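Local coordinates for protein prolyl oligopeptidase (Novosphingobium capsulatum, PDB 1YR2) that probably hydrolyses oligopeptides on the carboxyl side of proline and, less often, alanine, as a serine peptidase of the prolyl oligopeptidase family, at residues Asp321-Val326 / Trp331-Asp336; Lys342-Asp347 / Pro353-Val358. All blocks are in the same frame, centred on the assembly; numbering follows the deposited sequence.

Overall arrangement
Both contacts lie in one four-stranded antiparallel sheet, the fifth of the seven blades met along the chain in the beta-propeller domain. Interaction 1 pairs strand 320-326 with 329-334, interaction 2 pairs 342-347 with 354-357, and the four strands lie side by side in chain order; the first hairpin closes before the second opens. Their centres are about 8 Å apart. Strands 329-334 and 342-347 join the hairpins, with backbone bonds such as Ser334 N to Lys342 O and Trp331 packed on Arg345. A simple up-and-down meander thus builds a blade of the propeller, which in this family is thought to restrict access to the peptidase domain's active site.

Interaction 1 of 2, residues Asp321-Val326 / Trp331-Asp336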
ATOM      1  N   ASP A 321       8.221   4.094 -19.462  1.00 13.14           N
ATOM      2  CA  ASP A 321       9.033   3.453 -18.420  1.00 14.05           C
ATOM      3  C   ASP A 321       9.821   2.299 -19.091  1.00 14.09           C
ATOM      4  O   ASP A 321       9.206   1.384 -19.659  1.00 10.80           O
ATOM      5  CB  ASP A 321       8.157   2.805 -17.358  1.00 15.19           C
ATOM      6  CG  ASP A 321       7.471   3.815 -16.436  1.00 19.62           C
ATOM      7  OD1 ASP A 321       7.930   4.969 -16.291  1.00 19.76           O
ATOM      8  OD2 ASP A 321       6.469   3.475 -15.817  1.00 20.74           O
ATOM      9  N   PHE A 322      11.137   2.351 -19.006  1.00 13.63           N
ATOM     10  CA  PHE A 322      11.995   1.354 -19.669  1.00 13.95           C
ATOM     11  C   PHE A 322      11.915   0.036 -18.921  1.00 13.10           C
ATOM     12  O   PHE A 322      12.068   0.005 -17.742  1.00 12.37           O
ATOM     13  CB  PHE A 322      13.428   1.871 -19.657  1.00 13.91           C
ATOM     14  CG  PHE A 322      14.454   0.910 -20.214  1.00 12.15           C
ATOM     15  CD1 PHE A 322      14.308   0.351 -21.448  1.00 13.95           C
ATOM     16  CD2 PHE A 322      15.584   0.614 -19.461  1.00 14.01           C
ATOM     17  CE1 PHE A 322      15.254  -0.525 -21.924  1.00 14.32           C
ATOM     18  CE2 PHE A 322      16.543  -0.230 -19.953  1.00 15.89           C
ATOM     19  CZ  PHE A 322      16.371  -0.776 -21.195  1.00 14.55           C
ATOM     20  N   VAL A 323      11.668  -1.044 -19.651  1.00 12.23           N
ATOM     21  CA  VAL A 323      11.608  -2.382 -19.054  1.00 11.40           C
ATOM     22  C   VAL A 323      12.983  -3.030 -19.154  1.00 11.48           C
ATOM     23  O   VAL A 323      13.661  -3.179 -18.136  1.00 10.93           O
ATOM     24  CB  VAL A 323      10.505  -3.218 -19.717  1.00 10.78           C
ATOM     25  CG1 VAL A 323      10.426  -4.609 -19.136  1.00 12.03           C
ATOM     26  CG2 VAL A 323       9.165  -2.574 -19.549  1.00 11.01           C
ATOM     27  N   ASP A 324      13.389  -3.401 -20.368  1.00 11.00           N
ATOM     28  CA  ASP A 324      14.705  -3.938 -20.647  1.00 11.69           C
ATOM     29  C   ASP A 324      14.887  -3.955 -22.162  1.00 11.93           C
ATOM     30  O   ASP A 324      13.966  -3.607 -22.918  1.00 10.86           O
ATOM     31  CB  ASP A 324      14.819  -5.355 -20.051  1.00 12.87           C
ATOM     32  CG  ASP A 324      16.265  -5.817 -19.800  1.00 14.44           C
ATOM     33  OD1 ASP A 324      17.285  -5.123 -20.119  1.00 13.10           O
ATOM     34  OD2 ASP A 324      16.453  -6.908 -19.239  1.00 15.08           O
ATOM     35  N   GLY A 325      16.082  -4.339 -22.595  1.00 12.47           N
ATOM     36  CA  GLY A 325      16.397  -4.528 -23.996  1.00 12.89           C
ATOM     37  C   GLY A 325      16.974  -5.910 -24.230  1.00 13.60           C
ATOM     38  O   GLY A 325      17.538  -6.501 -23.333  1.00 13.52           O
ATOM     39  N   VAL A 326      16.752  -6.442 -25.421  1.00 13.21           N
ATOM     40  CA  VAL A 326      17.422  -7.655 -25.876  1.00 14.66           C
ATOM     41  C   VAL A 326      17.891  -7.316 -27.262  1.00 13.65           C
ATOM     42  O   VAL A 326      17.081  -6.972 -28.132  1.00 13.23           O
ATOM     43  CB  VAL A 326      16.482  -8.875 -25.973  1.00 14.99           C
ATOM     44  CG1 VAL A 326      17.229 -10.111 -26.523  1.00 16.98           C
ATOM     45  CG2 VAL A 326      15.861  -9.175 -24.681  1.00 15.39           C
ATOM     46  N   TRP A 331      11.963  -2.536 -24.712  1.00 11.61           N
ATOM     47  CA  TRP A 331      10.545  -2.535 -24.377  1.00 11.28           C
ATOM     48  C   TRP A 331      10.290  -1.473 -23.313  1.00 11.89           C
ATOM     49  O   TRP A 331      11.075  -1.323 -22.409  1.00 11.68           O
ATOM     50  CB  TRP A 331      10.145  -3.889 -23.786  1.00 11.30           C
ATOM     51  CG  TRP A 331      10.006  -4.916 -24.868  1.00 11.43           C
ATOM     52  CD1 TRP A 331       8.856  -5.312 -25.466  1.00 13.24           C
ATOM     53  CD2 TRP A 331      11.052  -5.647 -25.504  1.00 12.40           C
ATOM     54  NE1 TRP A 331       9.109  -6.272 -26.413  1.00 14.60           N
ATOM     55  CE2 TRP A 331      10.448  -6.514 -26.452  1.00 13.45           C
ATOM     56  CE3 TRP A 331      12.428  -5.730 -25.316  1.00 17.01           C
ATOM     57  CZ2 TRP A 331      11.177  -7.383 -27.271  1.00 14.93           C
ATOM     58  CZ3 TRP A 331      13.161  -6.621 -26.133  1.00 15.47           C
ATOM     59  CH2 TRP A 331      12.523  -7.420 -27.097  1.00 15.50           C
ATOM     60  N   PHE A 332       9.155  -0.793 -23.426  1.00 12.16           N
ATOM     61  CA  PHE A 332       8.724   0.246 -22.522  1.00 12.13           C
ATOM     62  C   PHE A 332       7.254   0.041 -22.134  1.00 12.03           C
ATOM     63  O   PHE A 332       6.443  -0.474 -22.905  1.00 13.64           O
ATOM     64  CB  PHE A 332       8.813   1.659 -23.210  1.00 12.96           C
ATOM     65  CG  PHE A 332      10.209   2.098 -23.516  1.00 10.67           C
ATOM     66  CD1 PHE A 332      10.803   1.687 -24.695  1.00 11.31           C
ATOM     67  CD2 PHE A 332      10.925   2.938 -22.656  1.00 12.18           C
ATOM     68  CE1 PHE A 332      12.071   2.071 -25.024  1.00 10.89           C
ATOM     69  CE2 PHE A 332      12.227   3.340 -22.993  1.00 11.36           C
ATOM     70  CZ  PHE A 332      12.803   2.895 -24.164  1.00 14.31           C
ATOM     71  N   VAL A 333       6.892   0.471 -20.942  1.00 12.75           N
ATOM     72  CA  VAL A 333       5.478   0.618 -20.576  1.00 12.64           C
ATOM     73  C   VAL A 333       5.146   2.059 -20.948  1.00 13.59           C
ATOM     74  O   VAL A 333       5.714   2.980 -20.375  1.00 14.95           O
ATOM     75  CB  VAL A 333       5.236   0.429 -19.070  1.00 13.34           C
ATOM     76  CG1 VAL A 333       3.774   0.646 -18.711  1.00 14.27           C
ATOM     77  CG2 VAL A 333       5.717  -0.979 -18.643  1.00 13.19           C
ATOM     78  N   SER A 334       4.196   2.232 -21.867  1.00 12.92           N
ATOM     79  CA  SER A 334       3.846   3.532 -22.382  1.00 12.56           C
ATOM     80  C   SER A 334       2.434   3.947 -22.012  1.00 12.49           C
ATOM     81  O   SER A 334       1.496   3.164 -22.110  1.00  9.76           O
ATOM     82  CB  SER A 334       4.039   3.580 -23.895  1.00 14.16           C
ATOM     83  OG  SER A 334       3.703   4.854 -24.401  1.00 15.35           O
ATOM     84  N   GLY A 335       2.306   5.234 -21.667  1.00 12.62           N
ATOM     85  CA  GLY A 335       1.039   5.912 -21.429  1.00 13.13           C
ATOM     86  C   GLY A 335       0.543   6.730 -22.625  1.00 15.06           C
ATOM     87  O   GLY A 335      -0.507   7.403 -22.552  1.00 14.24           O
ATOM     88  N   ASP A 336       1.259   6.666 -23.751  1.00 16.68           N
ATOM     89  CA  ASP A 336       0.978   7.538 -24.909  1.00 16.79           C
ATOM     90  C   ASP A 336      -0.311   7.112 -25.587  1.00 17.69           C
ATOM     91  O   ASP A 336      -0.379   6.024 -26.178  1.00 17.18           O
ATOM     92  CB  ASP A 336       2.166   7.501 -25.858  1.00 18.29           C
ATOM     93  CG  ASP A 336       1.975   8.384 -27.085  1.00 21.27           C
ATOM     94  OD1 ASP A 336       1.566   9.548 -26.936  1.00 25.18           O
ATOM     95  OD2 ASP A 336       2.188   7.959 -28.230  1.00 29.11           O
TER
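Phe322 and Phe332 face the same side of a hairpin formed by the first two strands of a beta-propeller blade, and their rings meet aslant. The planes are 50° apart and the centroids 5.6 Å, neither a stack nor a T-shaped pair. Phe322 CD1 sits over one face of the Phe332 ring, toward its rim, while CD2 of Phe332 presses on the backbone at Phe322 CA (3.5 Å). With CG of Phe322 opposite its own backbone N (chi1 176°), the ring runs on along its strand and meets Phe332 through CB and one side of the ring. The other face carries Trp331 and Val333, and Val323, turned toward the partner strand, joins them: its CG2 meets CG2 of Val333 at 3.9 Å. Residues of strand 365-372 in the next blade, Val369 and Ile371, pack against this group.

Beside Asp321 and Val333 the backbones are joined in both directions, Asp321 N to Val333 O (2.9 Å) and Val333 N to Asp321 O (2.8 Å). Further on, Val323 N donates to Trp331 O (2.8 Å), but Trp331 N donates to Asp324 O (2.9 Å), one residue later. A single residue therefore faces two, a beta bulge, and Val323 takes up the extra length with a psi of -71°. The indole of Trp331 extends alongside the chain beyond the bulge, presenting an edge to the Asp324 carbonyl. Its NE1 donates to Leu393 O, while on the benzo side CZ3 reaches the backbone N of Val326 (3.7 Å), near the plane of the ring.

Interaction 2 of 2, residues Lys342-Asp347 / Pro353-Val358; sequences KIVRVD and PRFDTV
Strands 342-347 and 354-357 run antiparallel at 153°, with Arg345 and Asp356 as one hydrogen-bonded pair (Arg345 N to Asp356 O, 2.8 Å) and Asp347 and Arg354 as the next. Above the first pair the two side chains lie alongside each other and point the same way. Arg345 bends at chi3 (66°), which turns the guanidinium toward Asp356; NH2 then reaches OD2 at 3.3 Å, a salt bridge whose hydrogen bond is weak. The carboxylate meets the guanidinium edge with the two planes 89° apart. Water 2 lies at that same edge, accepting from Arg345 NE (3.0 Å) and close enough to donate to Asp356 OD2 (2.8 Å) or Arg345 O, although it has too few protons for every acceptor around it. CG1 of Val358 sits over the centre of one guanidinium face.

This is the outer hairpin of a propeller blade, and strand 354-357 forms its outermost edge. On the face of Val344 and Val346 the packing round Phe355 is apolar: CD2 of Phe355 is 3.5 Å from Val346 CG2, CG1 of Val346 stands over one ring face and CG1 of Val344 approaches the ring edge. Thr357 is the polar neighbour on that face.

Lys342 crosses Thr357 at about a right angle. Its CG lies between backbone N and carbonyl carbon; from there the extended chain carries CD and CE past Thr357 and brings NZ to water 1 (2.6 Å), itself 2.6 Å from Thr357 OG1. NZ also bonds to Asp336 O. An alanine here has no ammonium group, so Asp336 O is likely to be left without this donor and water 1, held then from the Thr357 side, would probably be less firmly placed. At the chain's corner, Val358 N donates to Ile343 O while the CG2 atoms of Ile343 and Val358 pack together.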
ATOM      1  N   LYS A 342       0.202   0.595 -22.044  1.00 10.82           N
ATOM      2  CA  LYS A 342       0.426  -0.411 -23.067  1.00  9.69           C
ATOM      3  C   LYS A 342       1.926  -0.738 -23.127  1.00  9.96           C
ATOM      4  O   LYS A 342       2.755  -0.072 -22.534  1.00 10.40           O
ATOM      5  CB  LYS A 342      -0.099   0.108 -24.424  1.00 10.20           C
ATOM      6  CG  LYS A 342       0.640   1.275 -24.972  1.00 12.00           C
ATOM      7  CD  LYS A 342      -0.058   1.925 -26.174  1.00 14.50           C
ATOM      8  CE  LYS A 342       0.797   3.045 -26.764  1.00 17.50           C
ATOM      9  NZ  LYS A 342       0.106   3.778 -27.828  1.00 15.87           N
ATOM     10  N   ILE A 343       2.277  -1.810 -23.790  1.00  9.05           N
ATOM     11  CA  ILE A 343       3.668  -2.190 -23.974  1.00  8.88           C
ATOM     12  C   ILE A 343       4.109  -1.939 -25.410  1.00 10.24           C
ATOM     13  O   ILE A 343       3.532  -2.486 -26.342  1.00  9.93           O
ATOM     14  CB  ILE A 343       3.841  -3.665 -23.620  1.00  9.25           C
ATOM     15  CG1 ILE A 343       3.396  -3.880 -22.153  1.00  9.76           C
ATOM     16  CG2 ILE A 343       5.331  -4.043 -23.732  1.00 11.04           C
ATOM     17  CD1 ILE A 343       3.427  -5.291 -21.730  1.00 11.91           C
ATOM     18  N   VAL A 344       5.148  -1.140 -25.541  1.00 10.31           N
ATOM     19  CA  VAL A 344       5.728  -0.757 -26.821  1.00 10.80           C
ATOM     20  C   VAL A 344       7.153  -1.314 -26.959  1.00 10.70           C
ATOM     21  O   VAL A 344       8.008  -1.157 -26.074  1.00 11.78           O
ATOM     22  CB  VAL A 344       5.737   0.771 -27.004  1.00 11.51           C
ATOM     23  CG1 VAL A 344       6.376   1.161 -28.319  1.00 11.06           C
ATOM     24  CG2 VAL A 344       4.334   1.318 -26.985  1.00 11.99           C
ATOM     25  N   ARG A 345       7.380  -1.936 -28.099  1.00 10.60           N
ATOM     26  CA  ARG A 345       8.716  -2.412 -28.497  1.00 10.69           C
ATOM     27  C   ARG A 345       9.331  -1.443 -29.457  1.00 11.46           C
ATOM     28  O   ARG A 345       8.729  -1.101 -30.462  1.00  8.88           O
ATOM     29  CB  ARG A 345       8.618  -3.756 -29.132  1.00  9.88           C
ATOM     30  CG  ARG A 345       9.970  -4.390 -29.465  1.00 11.64           C
ATOM     31  CD  ARG A 345       9.881  -5.730 -30.155  1.00 11.70           C
ATOM     32  NE  ARG A 345       9.283  -5.534 -31.477  1.00 13.20           N
ATOM     33  CZ  ARG A 345       8.710  -6.446 -32.222  1.00 15.36           C
ATOM     34  NH1 ARG A 345       8.667  -7.726 -31.889  1.00 15.56           N
ATOM     35  NH2 ARG A 345       8.194  -6.050 -33.363  1.00 13.76           N
ATOM     36  N   VAL A 346      10.504  -0.937 -29.139  1.00 11.17           N
ATOM     37  CA  VAL A 346      11.215  -0.063 -30.078  1.00 11.03           C
ATOM     38  C   VAL A 346      12.401  -0.821 -30.667  1.00 12.37           C
ATOM     39  O   VAL A 346      13.248  -1.326 -29.935  1.00 12.73           O
ATOM     40  CB  VAL A 346      11.710   1.140 -29.339  1.00 11.16           C
ATOM     41  CG1 VAL A 346      12.434   2.099 -30.267  1.00 13.57           C
ATOM     42  CG2 VAL A 346      10.551   1.802 -28.707  1.00 10.64           C
ATOM     43  N   ASP A 347      12.439  -0.941 -31.981  1.00 11.23           N
ATOM     44  CA  ASP A 347      13.539  -1.597 -32.707  1.00 12.06           C
ATOM     45  C   ASP A 347      14.485  -0.542 -33.242  1.00 12.09           C
ATOM     46  O   ASP A 347      14.073   0.382 -33.955  1.00 10.88           O
ATOM     47  CB  ASP A 347      12.957  -2.411 -33.847  1.00 12.08           C
ATOM     48  CG  ASP A 347      13.973  -3.336 -34.489  1.00 15.05           C
ATOM     49  OD1 ASP A 347      14.988  -2.837 -34.998  1.00 20.34           O
ATOM     50  OD2 ASP A 347      13.832  -4.573 -34.536  1.00 19.93           O
ATOM     51  N   PRO A 353      14.332   4.584 -35.600  1.00 18.13           N
ATOM     52  CA  PRO A 353      13.608   3.744 -34.630  1.00 17.28           C
ATOM     53  C   PRO A 353      12.217   3.348 -35.157  1.00 16.42           C
ATOM     54  O   PRO A 353      11.545   4.174 -35.799  1.00 15.61           O
ATOM     55  CB  PRO A 353      13.491   4.655 -33.406  1.00 17.82           C
ATOM     56  CG  PRO A 353      14.670   5.585 -33.493  1.00 19.23           C
ATOM     57  CD  PRO A 353      14.759   5.848 -34.965  1.00 18.69           C
ATOM     58  N   ARG A 354      11.830   2.088 -34.942  1.00 15.42           N
ATOM     59  CA  ARG A 354      10.504   1.589 -35.286  1.00 15.53           C
ATOM     60  C   ARG A 354       9.751   1.259 -34.011  1.00 14.42           C
ATOM     61  O   ARG A 354      10.291   0.515 -33.175  1.00 12.32           O
ATOM     62  CB  ARG A 354      10.627   0.300 -36.116  1.00 16.19           C
ATOM     63  CG  ARG A 354       9.275  -0.185 -36.697  1.00 22.39           C
ATOM     64  CD  ARG A 354       9.370  -1.400 -37.631  1.00 30.06           C
ATOM     65  NE  ARG A 354       8.107  -1.587 -38.399  1.00 39.08           N
ATOM     66  CZ  ARG A 354       7.797  -2.659 -39.173  1.00 43.28           C
ATOM     67  NH1 ARG A 354       8.637  -3.688 -39.292  1.00 45.20           N
ATOM     68  NH2 ARG A 354       6.635  -2.701 -39.831  1.00 44.17           N
ATOM     69  N   PHE A 355       8.527   1.788 -33.861  1.00 12.72           N
ATOM     70  CA  PHE A 355       7.712   1.582 -32.649  1.00 13.60           C
ATOM     71  C   PHE A 355       6.630   0.587 -32.996  1.00 13.27           C
ATOM     72  O   PHE A 355       5.991   0.719 -34.045  1.00 11.33           O
ATOM     73  CB  PHE A 355       7.060   2.896 -32.171  1.00 14.10           C
ATOM     74  CG  PHE A 355       8.058   3.909 -31.661  1.00 16.00           C
ATOM     75  CD1 PHE A 355       8.758   4.692 -32.545  1.00 17.93           C
ATOM     76  CD2 PHE A 355       8.345   4.019 -30.313  1.00 19.41           C
ATOM     77  CE1 PHE A 355       9.700   5.597 -32.074  1.00 21.23           C
ATOM     78  CE2 PHE A 355       9.266   4.953 -29.839  1.00 17.91           C
ATOM     79  CZ  PHE A 355       9.947   5.719 -30.721  1.00 19.34           C
ATOM     80  N   ASP A 356       6.458  -0.431 -32.162  1.00 12.43           N
ATOM     81  CA  ASP A 356       5.389  -1.422 -32.351  1.00 13.35           C
ATOM     82  C   ASP A 356       4.706  -1.628 -30.991  1.00 12.55           C
ATOM     83  O   ASP A 356       5.369  -1.943 -30.030  1.00 11.39           O
ATOM     84  CB  ASP A 356       5.926  -2.773 -32.866  1.00 13.91           C
ATOM     85  CG  ASP A 356       6.464  -2.709 -34.292  1.00 18.73           C
ATOM     86  OD1 ASP A 356       5.699  -2.366 -35.216  1.00 22.62           O
ATOM     87  OD2 ASP A 356       7.647  -3.014 -34.593  1.00 21.50           O
ATOM     88  N   THR A 357       3.390  -1.451 -30.918  1.00 12.34           N
ATOM     89  CA  THR A 357       2.669  -1.745 -29.693  1.00 13.63           C
ATOM     90  C   THR A 357       2.465  -3.239 -29.656  1.00 13.32           C
ATOM     91  O   THR A 357       1.768  -3.744 -30.452  1.00 14.79           O
ATOM     92  CB  THR A 357       1.341  -1.017 -29.705  1.00 14.12           C
ATOM     93  OG1 THR A 357       1.619   0.388 -29.644  1.00 14.95           O
ATOM     94  CG2 THR A 357       0.505  -1.353 -28.469  1.00 14.34           C
ATOM     95  N   VAL A 358       3.171  -3.959 -28.791  1.00 12.08           N
ATOM     96  CA  VAL A 358       3.087  -5.417 -28.818  1.00 12.14           C
ATOM     97  C   VAL A 358       2.002  -5.948 -27.890  1.00 11.67           C
ATOM     98  O   VAL A 358       1.471  -7.054 -28.086  1.00 12.86           O
ATOM     99  CB  VAL A 358       4.452  -6.080 -28.526  1.00 12.70           C
ATOM    100  CG1 VAL A 358       5.415  -5.904 -29.723  1.00 15.47           C
ATOM    101  CG2 VAL A 358       5.093  -5.530 -27.229  1.00 12.05           C
TER
HETATM  102  O   HOH W   1      -0.294   2.110 -29.835  1.00 30.93           O
HETATM  103  O   HOH W   2       9.548  -2.757 -32.622  1.00 24.00           O